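Local coordinates for hypothetical protein MerP (Cupriavidus metallidurans, PDB 1OSD), which probably binds mercuric ions in the periplasm as part of bacterial mercury resistance, here captured in its oxidized form with the cysteine pair closed as a disulfide, at residues M12-K22 with V34-A43; I25-K33 with A43-T52. One frame throughout, in Å; residues are numbered along the deposited sequence.

Contact 1. Residues M12-K22 with V34-A43; sequences MTCSACPITVK and VDVTFETRQA
The ring of Phe-38 shows how a hairpin end meets the cysteine-bearing loop: its edge is set against the backbone of Thr-13, with Phe-38 CE2 3.4 Å from Thr-13 C, while CB of the same phenylalanine rests on CG of Pro-18 at 3.7 Å. Holding CG opposite the backbone N (chi1 176°) carries the ring out from the turn to the loop. Next to it, CG2 of Thr-13 sits over the centre of one face of the Arg-41 guanidinium. A water occupies the corner between these groups, above the middle of a Phe-38 face and at the guanidinium edge; it accepts from Arg-41 NE (3.0 Å), donates to Phe-38 O and makes a weak bond to Met-12 O. In the conformer described, Met-12 bends at chi2 and chi3, bringing SD beside Thr-37 O and CE within 3.4 Å of Gln-42 O.

Further along, Val-36 CG2 meets Pro-18 CB at 3.6 Å, and Val-21 CG1 reaches Ala-43 CB. Lys-22 runs extended until chi4, where NZ donates to Val-34 O; the modelled separation is very short, so its exact length is doubtful.

Second-shell order comes from two turns. The Cys-14 to Cys-17 disulfide (SG to SG 2.0 Å) spans a type I turn at the helix start, the CxxC pair that probably binds metal when reduced, and a type I turn with a G1 bulge, Arg-41 and Gln-42 facing Thr-37, shapes the hairpin end. Helix segment 17-22 runs nearly antiparallel to strand 34-37, at 155°, while strand 2-8 flanks Ala-43 and Tyr-66 touches Cys-17 and Val-21.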
# COMPACT_ATOMS: atom_id res chain seq x y z
N MET A 12 -2.49 7.11 8.28
CA MET A 12 -1.24 6.59 8.78
C MET A 12 -0.54 7.61 9.73
O MET A 12 0.46 8.24 9.38
CB MET A 12 -0.37 6.22 7.56
CG MET A 12 0.86 5.38 7.84
SD MET A 12 2.26 5.87 6.85
CE MET A 12 1.69 5.29 5.24
N THR A 13 -1.13 7.78 10.92
CA THR A 13 -0.72 8.80 11.85
C THR A 13 -0.13 8.28 13.16
O THR A 13 0.27 9.07 13.99
CB THR A 13 -1.92 9.72 12.21
OG1 THR A 13 -3.00 8.93 12.80
CG2 THR A 13 -2.42 10.39 10.96
N CYS A 14 -0.14 6.95 13.35
CA CYS A 14 0.29 6.31 14.60
C CYS A 14 1.63 5.66 14.25
O CYS A 14 1.84 5.29 13.06
CB CYS A 14 -0.72 5.22 15.11
SG CYS A 14 -0.67 3.58 14.33
N SER A 15 2.52 5.58 15.26
CA SER A 15 3.89 5.20 15.03
C SER A 15 4.07 3.81 14.41
O SER A 15 5.01 3.66 13.71
CB SER A 15 4.72 5.27 16.33
OG SER A 15 4.28 4.24 17.09
N ALA A 16 3.16 2.84 14.68
CA ALA A 16 3.31 1.51 14.13
C ALA A 16 2.50 1.32 12.76
O ALA A 16 2.57 0.30 12.14
CB ALA A 16 2.81 0.56 15.13
N CYS A 17 1.70 2.31 12.44
CA CYS A 17 0.82 2.38 11.28
C CYS A 17 1.55 2.11 9.99
O CYS A 17 0.98 1.48 9.08
CB CYS A 17 0.08 3.75 11.23
SG CYS A 17 -1.33 3.90 12.42
N PRO A 18 2.80 2.62 9.83
CA PRO A 18 3.57 2.24 8.61
C PRO A 18 3.65 0.72 8.47
O PRO A 18 3.48 0.17 7.37
CB PRO A 18 4.93 2.92 8.81
CG PRO A 18 4.50 4.19 9.53
CD PRO A 18 3.53 3.64 10.61
N ILE A 19 3.89 0.05 9.58
CA ILE A 19 4.05 -1.39 9.53
C ILE A 19 2.75 -2.14 9.34
O ILE A 19 2.71 -3.16 8.63
CB ILE A 19 4.90 -1.85 10.71
CG1 ILE A 19 6.38 -1.38 10.44
CG2 ILE A 19 4.72 -3.36 10.94
CD1 ILE A 19 7.42 -2.07 11.19
N THR A 20 1.70 -1.58 9.85
CA THR A 20 0.39 -2.11 9.71
C THR A 20 0.09 -2.15 8.23
O THR A 20 -0.47 -3.14 7.73
CB THR A 20 -0.67 -1.33 10.50
OG1 THR A 20 -0.49 -1.49 11.93
CG2 THR A 20 -2.11 -1.92 10.19
N VAL A 21 0.43 -1.09 7.54
CA VAL A 21 0.08 -0.88 6.12
C VAL A 21 0.95 -1.77 5.25
O VAL A 21 0.44 -2.49 4.40
CB VAL A 21 0.13 0.60 5.69
CG1 VAL A 21 0.05 0.74 3.99
CG2 VAL A 21 -0.92 1.54 6.50
N LYS A 22 2.25 -1.80 5.56
CA LYS A 22 3.20 -2.53 4.88
C LYS A 22 2.75 -4.00 4.94
O LYS A 22 2.67 -4.64 3.89
CB LYS A 22 4.57 -2.35 5.54
CG LYS A 22 5.75 -3.13 4.81
CD LYS A 22 7.09 -2.68 5.44
CE LYS A 22 8.35 -2.72 4.63
NZ LYS A 22 8.42 -3.63 3.43
N VAL A 34 7.11 -3.48 -0.83
CA VAL A 34 6.41 -2.38 -0.21
C VAL A 34 7.33 -1.57 0.73
O VAL A 34 7.98 -2.10 1.68
CB VAL A 34 5.22 -2.82 0.53
CG1 VAL A 34 4.48 -1.60 1.03
CG2 VAL A 34 4.25 -3.54 -0.41
N ASP A 35 7.44 -0.27 0.44
CA ASP A 35 8.12 0.61 1.38
C ASP A 35 7.17 1.72 1.79
O ASP A 35 6.54 2.38 0.93
CB ASP A 35 9.33 1.21 0.70
CG ASP A 35 10.43 0.19 0.49
OD1 ASP A 35 11.08 0.29 -0.55
OD2 ASP A 35 10.72 -0.70 1.33
N VAL A 36 7.13 1.99 3.08
CA VAL A 36 6.21 2.96 3.65
C VAL A 36 6.97 4.10 4.24
O VAL A 36 8.01 3.88 4.85
CB VAL A 36 5.36 2.38 4.72
CG1 VAL A 36 4.34 1.43 4.12
CG2 VAL A 36 6.29 1.61 5.79
N THR A 37 6.37 5.26 4.20
CA THR A 37 6.94 6.50 4.78
C THR A 37 5.97 7.23 5.62
O THR A 37 4.89 7.70 5.17
CB THR A 37 7.55 7.42 3.68
OG1 THR A 37 8.57 6.66 3.00
CG2 THR A 37 8.27 8.59 4.34
N PHE A 38 6.31 7.28 6.90
CA PHE A 38 5.41 7.91 7.91
C PHE A 38 5.24 9.43 7.61
O PHE A 38 4.12 9.95 7.61
CB PHE A 38 5.90 7.65 9.39
CG PHE A 38 5.07 8.37 10.52
CD1 PHE A 38 5.42 9.63 10.98
CD2 PHE A 38 3.86 7.79 11.00
CE1 PHE A 38 4.64 10.33 11.98
CE2 PHE A 38 3.07 8.43 11.94
CZ PHE A 38 3.43 9.72 12.43
N GLU A 39 6.34 10.11 7.33
CA GLU A 39 6.30 11.49 7.21
C GLU A 39 5.31 11.93 6.13
O GLU A 39 4.60 12.85 6.32
CB GLU A 39 7.69 12.00 6.87
CG GLU A 39 7.82 13.50 6.67
CD GLU A 39 9.30 13.93 6.60
OE1 GLU A 39 9.57 15.17 6.69
OE2 GLU A 39 10.21 13.03 6.39
N THR A 40 5.28 11.24 5.00
CA THR A 40 4.49 11.68 3.86
C THR A 40 3.32 10.75 3.70
O THR A 40 2.67 10.82 2.71
CB THR A 40 5.34 11.64 2.63
OG1 THR A 40 5.97 10.35 2.58
CG2 THR A 40 6.45 12.60 2.77
N ARG A 41 3.04 9.94 4.71
CA ARG A 41 1.85 9.10 4.71
C ARG A 41 1.70 8.43 3.39
O ARG A 41 0.67 8.52 2.71
CB ARG A 41 0.66 9.88 5.03
CG ARG A 41 0.59 10.35 6.44
CD ARG A 41 -0.57 11.31 6.71
NE ARG A 41 -0.29 12.00 7.97
CZ ARG A 41 -1.10 12.94 8.48
NH1 ARG A 41 -2.27 13.23 7.88
NH2 ARG A 41 -0.77 13.53 9.61
N GLN A 42 2.78 7.74 2.99
CA GLN A 42 2.68 7.02 1.77
C GLN A 42 3.28 5.62 1.75
O GLN A 42 4.00 5.23 2.70
CB GLN A 42 3.06 7.90 0.60
CG GLN A 42 4.38 8.55 0.53
CD GLN A 42 4.54 9.50 -0.70
OE1 GLN A 42 3.73 10.45 -0.94
NE2 GLN A 42 5.61 9.33 -1.30
N ALA A 43 2.83 4.80 0.79
CA ALA A 43 3.37 3.44 0.52
C ALA A 43 3.63 3.30 -0.97
O ALA A 43 2.72 3.65 -1.79
CB ALA A 43 2.37 2.36 1.00
O HOH W 1 2.24 11.08 9.34

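Contact 2. Residues I25-K33 with A43-T52; sequences ISKVEGVSK and AVVTFDDAKT
Val-31 and Val-45 cross at about a right angle, CG1 to CG1 at 3.9 Å, and their meeting illustrates how a helix-to-strand connection is sealed against a hairpin. The Val-31 and Phe-47 side chains, a non-hydrogen-bonded pair on neighbouring strands, cross obliquely, CG2 against CB. Val-45 is shared: its CG1 also takes CG2 of Ile-25 at 3.7 Å. In the Ile-25 conformer described, chi1 is -60° for CG1, which leaves CG2 as the branch anti to the backbone N, and it is this branch that meets Val-45. A second perpendicular pair closes the far end, where Val-28 CG1 comes to 3.3 Å from Thr-52 OG1. Between the two, Gly-30 lies close to Lys-51, CA to CB 3.7 Å, and its positive phi suits the type II turn from Val-28 to Val-31.

The side chains of Lys-33 and Thr-46, CB facing CB, lie on the opposite face of the sheet from Val-31 and Phe-47. Thr-46 N donates to Lys-33 O at 2.8 Å, nearly straight at 169°, and Asp-48 N donates to Gly-30 O. Thr-46 O receives Ser-32 N at 2.8 Å and, weakly, Lys-33 N, while its hydroxyl turns to Thr-4 on strand 2-8. At the rim, a water bridges Glu-29 OE2 and Lys-51 NZ in the lysine conformer described.

At the end of the strand, Asp-48 OD2 accepts from Ala-50 N in an Asx turn. Ser-32 and Lys-33 together facing Thr-46 make a classic beta bulge, set in the antiparallel hairpin of a ferredoxin-like βαββαβ fold.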
# COMPACT_ATOMS: atom_id res chain seq x y z
N ILE A 25 -0.28 -4.82 2.74
CA ILE A 25 -0.04 -4.89 1.29
C ILE A 25 0.77 -6.09 0.88
O ILE A 25 0.50 -6.76 -0.10
CB ILE A 25 0.56 -3.54 0.79
CG1 ILE A 25 -0.46 -2.45 1.11
CG2 ILE A 25 0.75 -3.54 -0.74
CD1 ILE A 25 0.06 -1.05 0.94
N SER A 26 1.77 -6.37 1.69
CA SER A 26 2.75 -7.37 1.39
C SER A 26 2.10 -8.76 1.33
O SER A 26 2.60 -9.63 0.61
CB SER A 26 3.90 -7.32 2.43
OG SER A 26 4.79 -6.21 2.17
N LYS A 27 1.02 -8.96 2.09
CA LYS A 27 0.21 -10.18 2.03
C LYS A 27 -0.49 -10.40 0.68
O LYS A 27 -0.88 -11.53 0.38
CB LYS A 27 -0.86 -10.22 3.15
CG LYS A 27 -0.32 -10.68 4.57
CD LYS A 27 -1.46 -11.37 5.47
CE LYS A 27 -2.37 -10.37 6.30
NZ LYS A 27 -3.27 -9.34 5.54
N VAL A 28 -0.66 -9.35 -0.12
CA VAL A 28 -1.36 -9.46 -1.42
C VAL A 28 -0.52 -10.20 -2.40
O VAL A 28 0.58 -9.78 -2.71
CB VAL A 28 -1.79 -8.11 -1.95
CG1 VAL A 28 -2.50 -8.23 -3.30
CG2 VAL A 28 -2.85 -7.47 -0.92
N GLU A 29 -1.06 -11.35 -2.82
CA GLU A 29 -0.42 -12.18 -3.82
C GLU A 29 -0.13 -11.31 -5.08
O GLU A 29 -1.04 -10.67 -5.66
CB GLU A 29 -1.20 -13.46 -4.23
CG GLU A 29 -0.35 -14.42 -5.12
CD GLU A 29 0.93 -14.93 -4.44
OE1 GLU A 29 1.02 -15.10 -3.18
OE2 GLU A 29 1.86 -15.22 -5.18
N GLY A 30 1.16 -11.24 -5.38
CA GLY A 30 1.63 -10.69 -6.63
C GLY A 30 2.39 -9.42 -6.35
O GLY A 30 2.99 -8.85 -7.23
N VAL A 31 2.39 -9.02 -5.07
CA VAL A 31 3.25 -7.92 -4.66
C VAL A 31 4.70 -8.38 -4.35
O VAL A 31 4.95 -9.38 -3.67
CB VAL A 31 2.69 -7.23 -3.47
CG1 VAL A 31 3.71 -6.27 -2.89
CG2 VAL A 31 1.40 -6.59 -3.82
N SER A 32 5.65 -7.58 -4.83
CA SER A 32 7.12 -7.77 -4.71
C SER A 32 7.82 -6.99 -3.63
O SER A 32 8.86 -7.44 -3.12
CB SER A 32 7.78 -7.36 -6.02
OG SER A 32 7.31 -8.32 -6.85
N LYS A 33 7.35 -5.79 -3.40
CA LYS A 33 8.07 -4.84 -2.55
C LYS A 33 7.08 -3.77 -2.12
O LYS A 33 6.27 -3.30 -2.96
CB LYS A 33 9.23 -4.20 -3.32
CG LYS A 33 10.30 -3.53 -2.45
CD LYS A 33 11.33 -2.76 -3.33
CE LYS A 33 12.31 -1.83 -2.51
NZ LYS A 33 13.19 -2.49 -1.46
N ALA A 43 2.83 4.80 0.79
CA ALA A 43 3.37 3.44 0.52
C ALA A 43 3.63 3.30 -0.97
O ALA A 43 2.72 3.65 -1.79
CB ALA A 43 2.37 2.36 1.00
N VAL A 44 4.85 2.83 -1.35
CA VAL A 44 5.30 2.62 -2.72
C VAL A 44 5.35 1.08 -2.93
O VAL A 44 6.10 0.36 -2.22
CB VAL A 44 6.82 3.21 -3.02
CG1 VAL A 44 7.31 2.88 -4.49
CG2 VAL A 44 7.08 4.73 -2.53
N VAL A 45 4.51 0.59 -3.85
CA VAL A 45 4.25 -0.84 -4.02
C VAL A 45 4.63 -1.22 -5.39
O VAL A 45 4.19 -0.61 -6.36
CB VAL A 45 2.75 -1.15 -3.87
CG1 VAL A 45 2.50 -2.68 -3.92
CG2 VAL A 45 2.16 -0.50 -2.66
N THR A 46 5.51 -2.21 -5.46
CA THR A 46 5.95 -2.83 -6.72
C THR A 46 5.24 -4.22 -6.81
O THR A 46 5.24 -5.03 -5.88
CB THR A 46 7.43 -3.05 -6.74
OG1 THR A 46 8.12 -1.80 -6.81
CG2 THR A 46 7.84 -3.82 -8.01
N PHE A 47 4.57 -4.41 -7.92
CA PHE A 47 3.69 -5.56 -8.02
C PHE A 47 3.51 -6.00 -9.47
O PHE A 47 3.79 -5.24 -10.47
CB PHE A 47 2.31 -5.21 -7.39
CG PHE A 47 1.49 -4.24 -8.23
CD1 PHE A 47 0.61 -4.72 -9.20
CD2 PHE A 47 1.58 -2.82 -8.04
CE1 PHE A 47 -0.18 -3.83 -10.00
CE2 PHE A 47 0.84 -1.92 -8.90
CZ PHE A 47 -0.06 -2.46 -9.87
N ASP A 48 2.97 -7.23 -9.59
CA ASP A 48 2.66 -7.76 -10.91
C ASP A 48 1.21 -7.61 -11.29
O ASP A 48 0.37 -8.20 -10.63
CB ASP A 48 3.16 -9.18 -10.92
CG ASP A 48 3.05 -9.82 -12.26
OD1 ASP A 48 3.52 -11.02 -12.38
OD2 ASP A 48 2.42 -9.34 -13.22
N ASP A 49 0.95 -6.80 -12.32
CA ASP A 49 -0.37 -6.36 -12.71
C ASP A 49 -1.21 -7.43 -13.43
O ASP A 49 -2.42 -7.25 -13.63
CB ASP A 49 -0.35 -5.11 -13.51
CG ASP A 49 0.16 -5.31 -14.95
OD1 ASP A 49 0.31 -4.27 -15.57
OD2 ASP A 49 0.43 -6.40 -15.53
N ALA A 50 -0.55 -8.56 -13.72
CA ALA A 50 -1.18 -9.76 -14.10
C ALA A 50 -1.73 -10.53 -12.94
O ALA A 50 -2.51 -11.47 -13.19
CB ALA A 50 -0.18 -10.70 -14.80
N LYS A 51 -1.25 -10.24 -11.73
CA LYS A 51 -1.62 -10.99 -10.50
C LYS A 51 -2.50 -10.20 -9.58
O LYS A 51 -3.30 -10.81 -8.78
CB LYS A 51 -0.33 -11.40 -9.74
CG LYS A 51 0.45 -12.50 -10.50
CD LYS A 51 1.86 -12.54 -10.21
CE LYS A 51 2.68 -13.73 -10.90
NZ LYS A 51 3.42 -14.58 -9.88
N THR A 52 -2.36 -8.87 -9.62
CA THR A 52 -3.14 -8.01 -8.78
C THR A 52 -3.27 -6.62 -9.37
O THR A 52 -2.80 -6.38 -10.50
CB THR A 52 -2.57 -8.04 -7.29
OG1 THR A 52 -3.50 -7.43 -6.39
CG2 THR A 52 -1.24 -7.24 -7.10
O HOH W 2 3.68 -13.79 -7.01

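Overall arrangement
Contacts 1 and 2 draw on the same three elements, helix 17-26 and the hairpin strands 31-37 and 42-48, but at opposite ends, with centres about 16 Å apart. Each mixes buried and exposed residues. Contact 1 lies at the cysteine end, where loop backbone, an aromatic edge, a guanidinium and a water meet; contact 2 depends on bulged antiparallel strand pairing, branched aliphatic packing and a type II turn, with helix 54-63 reaching Ile-25, Val-28 and Val-31. Ala-43 belongs to both. Between them Val-34 CG2 packs on Ile-25 CG2, and a probable hydrogen bond from Val-44 N to Asp-35 O continues the strand pairing, joining the two as one helix packed on one sheet.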